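Homoserine kinase (Cytophaga hutchinsonii, PDB 4P52) is a GHMP-family kinase that probably phosphorylates L-homoserine to O-phospho-L-homoserine with ATP. Local coordinates at residues L98-G103 with Q134-K139; R210-K215 with R257-P262. One frame throughout, in Å; residues are numbered along the deposited sequence.

Contact 1: residues L98-G103 with Q134-K139; sequences LGIEQG and QLLGNK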
# COMPACT_ATOMS: atom_id res chain seq x y z
N LEU A 98 -28.22 23.17 2.51
CA LEU A 98 -29.27 22.94 3.50
C LEU A 98 -30.44 23.91 3.35
O LEU A 98 -31.41 23.83 4.11
CB LEU A 98 -28.68 23.03 4.91
CG LEU A 98 -27.53 22.06 5.16
CD1 LEU A 98 -26.99 22.21 6.58
CD2 LEU A 98 -27.98 20.62 4.90
N GLY A 99 -30.33 24.81 2.37
CA GLY A 99 -31.31 25.85 2.12
C GLY A 99 -31.54 26.75 3.31
O GLY A 99 -32.68 26.97 3.70
N ILE A 100 -30.45 27.25 3.91
CA ILE A 100 -30.51 28.20 5.03
C ILE A 100 -30.11 29.63 4.60
O ILE A 100 -29.04 29.88 4.01
CB ILE A 100 -29.66 27.77 6.25
CG1 ILE A 100 -29.94 26.32 6.64
CG2 ILE A 100 -29.91 28.68 7.45
CD1 ILE A 100 -28.92 25.74 7.60
N GLU A 101 -31.00 30.56 4.93
CA GLU A 101 -30.73 31.97 4.76
C GLU A 101 -30.28 32.49 6.12
O GLU A 101 -31.09 32.69 7.02
CB GLU A 101 -31.97 32.70 4.28
CG GLU A 101 -32.52 32.11 2.99
CD GLU A 101 -33.16 33.15 2.09
OE1 GLU A 101 -34.29 33.61 2.40
OE2 GLU A 101 -32.53 33.50 1.06
N GLN A 102 -28.97 32.66 6.25
CA GLN A 102 -28.41 33.15 7.50
C GLN A 102 -27.16 33.97 7.20
O GLN A 102 -26.29 33.51 6.46
CB GLN A 102 -28.09 31.97 8.43
CG GLN A 102 -27.29 32.35 9.65
CD GLN A 102 -28.06 33.23 10.60
OE1 GLN A 102 -29.08 32.81 11.12
NE2 GLN A 102 -27.57 34.44 10.85
N GLY A 103 -27.09 35.19 7.75
CA GLY A 103 -25.89 36.01 7.67
C GLY A 103 -24.79 35.48 8.58
O GLY A 103 -25.07 35.04 9.71
N GLN A 134 -21.47 23.24 13.78
CA GLN A 134 -21.78 23.20 15.17
C GLN A 134 -22.64 24.40 15.57
O GLN A 134 -23.64 24.23 16.24
CB GLN A 134 -20.54 23.07 16.04
CG GLN A 134 -20.94 22.86 17.50
CD GLN A 134 -19.87 22.20 18.34
OE1 GLN A 134 -19.16 21.31 17.86
NE2 GLN A 134 -19.74 22.63 19.60
N LEU A 135 -22.27 25.59 15.13
CA LEU A 135 -23.01 26.81 15.45
C LEU A 135 -24.51 26.75 15.08
O LEU A 135 -25.34 27.28 15.80
CB LEU A 135 -22.36 28.03 14.78
CG LEU A 135 -23.00 29.40 15.04
CD1 LEU A 135 -22.72 29.92 16.44
CD2 LEU A 135 -22.46 30.38 14.02
N LEU A 136 -24.85 26.13 13.96
CA LEU A 136 -26.24 26.05 13.55
C LEU A 136 -26.92 24.79 14.06
O LEU A 136 -27.93 24.37 13.51
CB LEU A 136 -26.36 26.12 12.02
CG LEU A 136 -25.91 27.42 11.34
CD1 LEU A 136 -26.29 27.39 9.88
CD2 LEU A 136 -26.55 28.65 11.99
N GLY A 137 -26.36 24.17 15.09
CA GLY A 137 -27.01 23.03 15.74
C GLY A 137 -26.75 21.65 15.17
O GLY A 137 -27.61 20.80 15.24
N ASN A 138 -25.57 21.41 14.60
CA ASN A 138 -25.16 20.06 14.16
C ASN A 138 -26.12 19.34 13.23
O ASN A 138 -26.45 18.18 13.44
CB ASN A 138 -24.82 19.18 15.37
CG ASN A 138 -23.60 19.70 16.12
OD1 ASN A 138 -22.46 19.38 15.78
ND2 ASN A 138 -23.83 20.55 17.12
N LYS A 139 -26.53 20.02 12.17
CA LYS A 139 -27.48 19.49 11.21
C LYS A 139 -26.91 18.38 10.34
O LYS A 139 -27.65 17.66 9.69
CB LYS A 139 -27.98 20.61 10.30
CG LYS A 139 -28.83 21.64 11.03
CD LYS A 139 -29.25 22.74 10.07
CE LYS A 139 -30.17 23.75 10.75
NZ LYS A 139 -31.21 23.09 11.59
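I100 and L136 meet tip to tip, with I100 CD1 3.9 Å from L136 CD1. In I100, CG1 lies anti to the carbonyl carbon (chi1 -49°) and the chain then runs extended, which carries CD1 across to the other segment. The same methyl meets K139, where I100 CD1 is 3.9 Å from K139 CD. K139 thus takes part through its methylenes. Its chain is extended as far as CE and bends at the last torsion (chi4 -43°). L98 CD1 lies against the root of that chain, 4.2 Å from K139 CB. Q102 adds a looser apolar touch, with CG 4.4 Å from L136 CD2.

Residues 98-103 link the end of helix 86-98 to strand 103-110 in the GHMP kinase N-terminal domain; residues 134-139 are the end of helix 120-135 and the turn after it. G99 leaves helix 86-98 in a Schellman motif. G137 is the C-prime residue of a second Schellman motif, which ends helix 120-135. In this family that helix follows the glycine-rich phosphate-binding loop, but the contact lies at its other end.

No hydrogen bond joins the segments. The amide of Q102 bonds within its own segment: NE2 donates to O of the next residue, G103, over 2.8 Å, nearly straight at 171°. The acceptor lies almost in the amide plane, and the bond uses a lone pair of G103 O. Nearby, L136 also packs on L60 of strand 52-61 and on L95 of helix 86-98, while K139 touches Y94.

Contact 2: residues R210-K215 with R257-P262; sequences RNILPK and RSVLIP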
# COMPACT_ATOMS: atom_id res chain seq x y z
N ARG A 210 4.96 21.48 -7.62
CA ARG A 210 4.08 20.66 -8.49
C ARG A 210 4.70 20.42 -9.84
O ARG A 210 4.81 19.27 -10.28
CB ARG A 210 2.71 21.31 -8.71
CG ARG A 210 1.67 21.05 -7.61
CD ARG A 210 0.27 21.51 -8.04
NE ARG A 210 0.31 22.64 -8.98
CZ ARG A 210 0.22 23.93 -8.64
NH1 ARG A 210 0.09 24.29 -7.37
NH2 ARG A 210 0.27 24.87 -9.58
N ASN A 211 5.10 21.52 -10.48
CA ASN A 211 5.76 21.50 -11.78
C ASN A 211 7.01 20.67 -11.86
O ASN A 211 7.36 20.16 -12.93
CB ASN A 211 6.12 22.93 -12.22
CG ASN A 211 4.90 23.76 -12.53
OD1 ASN A 211 4.65 24.78 -11.88
ND2 ASN A 211 4.10 23.31 -13.50
N ILE A 212 7.69 20.51 -10.74
CA ILE A 212 8.96 19.82 -10.79
C ILE A 212 8.81 18.28 -10.74
O ILE A 212 9.73 17.57 -11.08
CB ILE A 212 9.89 20.35 -9.70
CG1 ILE A 212 11.34 20.05 -10.05
CG2 ILE A 212 9.46 19.81 -8.36
CD1 ILE A 212 12.33 20.64 -9.07
N LEU A 213 7.65 17.79 -10.32
CA LEU A 213 7.38 16.34 -10.36
C LEU A 213 7.48 15.80 -11.78
O LEU A 213 7.11 16.50 -12.71
CB LEU A 213 5.99 16.01 -9.83
CG LEU A 213 5.64 16.56 -8.45
CD1 LEU A 213 4.15 16.39 -8.22
CD2 LEU A 213 6.48 15.93 -7.34
N PRO A 214 7.99 14.55 -11.94
CA PRO A 214 7.98 13.91 -13.27
C PRO A 214 6.55 13.67 -13.74
O PRO A 214 5.64 13.48 -12.91
CB PRO A 214 8.67 12.56 -13.03
CG PRO A 214 8.56 12.32 -11.56
CD PRO A 214 8.56 13.67 -10.90
N LYS A 215 6.33 13.70 -15.05
CA LYS A 215 5.02 13.39 -15.60
C LYS A 215 4.88 11.90 -15.76
O LYS A 215 3.78 11.36 -15.62
CB LYS A 215 4.81 14.09 -16.93
CG LYS A 215 4.61 15.59 -16.79
CD LYS A 215 4.83 16.29 -18.13
CE LYS A 215 4.89 17.80 -17.95
NZ LYS A 215 5.38 18.43 -19.21
N ARG A 257 11.71 16.99 -5.47
CA ARG A 257 11.43 18.22 -4.73
C ARG A 257 12.53 18.72 -3.81
O ARG A 257 12.60 19.90 -3.50
CB ARG A 257 10.20 18.04 -3.88
CG ARG A 257 8.94 18.14 -4.67
CD ARG A 257 7.76 17.98 -3.76
NE ARG A 257 6.56 18.34 -4.50
CZ ARG A 257 5.33 18.02 -4.14
NH1 ARG A 257 5.11 17.31 -3.04
NH2 ARG A 257 4.34 18.41 -4.90
N SER A 258 13.39 17.83 -3.37
CA SER A 258 14.34 18.19 -2.35
C SER A 258 15.32 19.28 -2.83
O SER A 258 15.84 20.02 -2.01
CB SER A 258 15.10 16.96 -1.87
OG SER A 258 16.05 16.61 -2.85
N VAL A 259 15.56 19.40 -4.14
CA VAL A 259 16.36 20.49 -4.66
C VAL A 259 15.80 21.87 -4.34
O VAL A 259 16.56 22.85 -4.29
CB VAL A 259 16.60 20.42 -6.19
CG1 VAL A 259 17.37 19.15 -6.55
CG2 VAL A 259 15.30 20.53 -6.98
N LEU A 260 14.47 21.95 -4.15
CA LEU A 260 13.81 23.20 -3.81
C LEU A 260 13.97 23.57 -2.34
O LEU A 260 13.71 24.71 -1.97
CB LEU A 260 12.32 23.11 -4.12
CG LEU A 260 11.97 22.92 -5.60
CD1 LEU A 260 10.47 22.72 -5.78
CD2 LEU A 260 12.49 24.06 -6.49
N ILE A 261 14.36 22.63 -1.49
CA ILE A 261 14.38 22.93 -0.07
C ILE A 261 15.80 23.12 0.45
O ILE A 261 16.59 22.17 0.47
CB ILE A 261 13.67 21.84 0.76
CG1 ILE A 261 12.21 21.73 0.32
CG2 ILE A 261 13.84 22.11 2.26
CD1 ILE A 261 11.51 20.47 0.82
N PRO A 262 16.12 24.33 0.89
CA PRO A 262 17.51 24.57 1.30
C PRO A 262 17.91 23.68 2.47
O PRO A 262 17.17 23.59 3.44
CB PRO A 262 17.49 26.03 1.74
CG PRO A 262 16.28 26.62 1.07
CD PRO A 262 15.27 25.52 1.01
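I212 and R257 bring the two backbones nearest, with I212 CA 6.7 Å from R257 CA. Residues 210-215 begin in the last part of helix 206-211 and run on as loop, and L213 N bonds to R210 O. Residues 257-262 start at R257, the last residue of helix 253-257, and continue as a loop towards helix 264-273; here L260 N bonds to R257 O and I261 N to S258 O. No hydrogen bond spans the two segments.

I212 is the apolar bridge. Its CG1 branch stands anti to the backbone N (chi1 -159°) and takes CD1 to V259 CG2, 3.6 Å away. The other branch, CG2, meets L260 CD1 at 4.0 Å and also flanks R257 CG. R257 is extended from CG to NE and crosses L213 obliquely. L213 CD2 sits over one face of the guanidinium, 3.7 Å from R257 NE. That NE is hydrogen-bonded to A209 O, just before the segment. Replacing R257 with an alanine would probably leave A209 O without this donor and open a gap beside L213.

R257 also touches F42, S284 and I281, and L213 packs on L219 of the second subunit. This surface contact joins the end of helix 206-211 and its loop to the helical turn between helices 253-257 and 264-273, in the GHMP kinase C-terminal region.

Both are surface contacts, and they share no helix or strand. They lie on opposite sides of the chain's centre, about 42 Å apart between centres and about 30 Å between nearest atoms. Contact 1 joins the loop after helix 86-98 to the end of helix 120-135 and its turn, and none of its touching residues is buried. Contact 2 lies closer to the chain's centre and includes one buried residue, R257. Neither has a hydrogen bond across its segments. In both, branched apolar side chains pack against a long basic one. In contact 1 the lysine lends its methylenes; in contact 2 the arginine also offers a guanidinium face. Only contact 2 is touched by the second subunit.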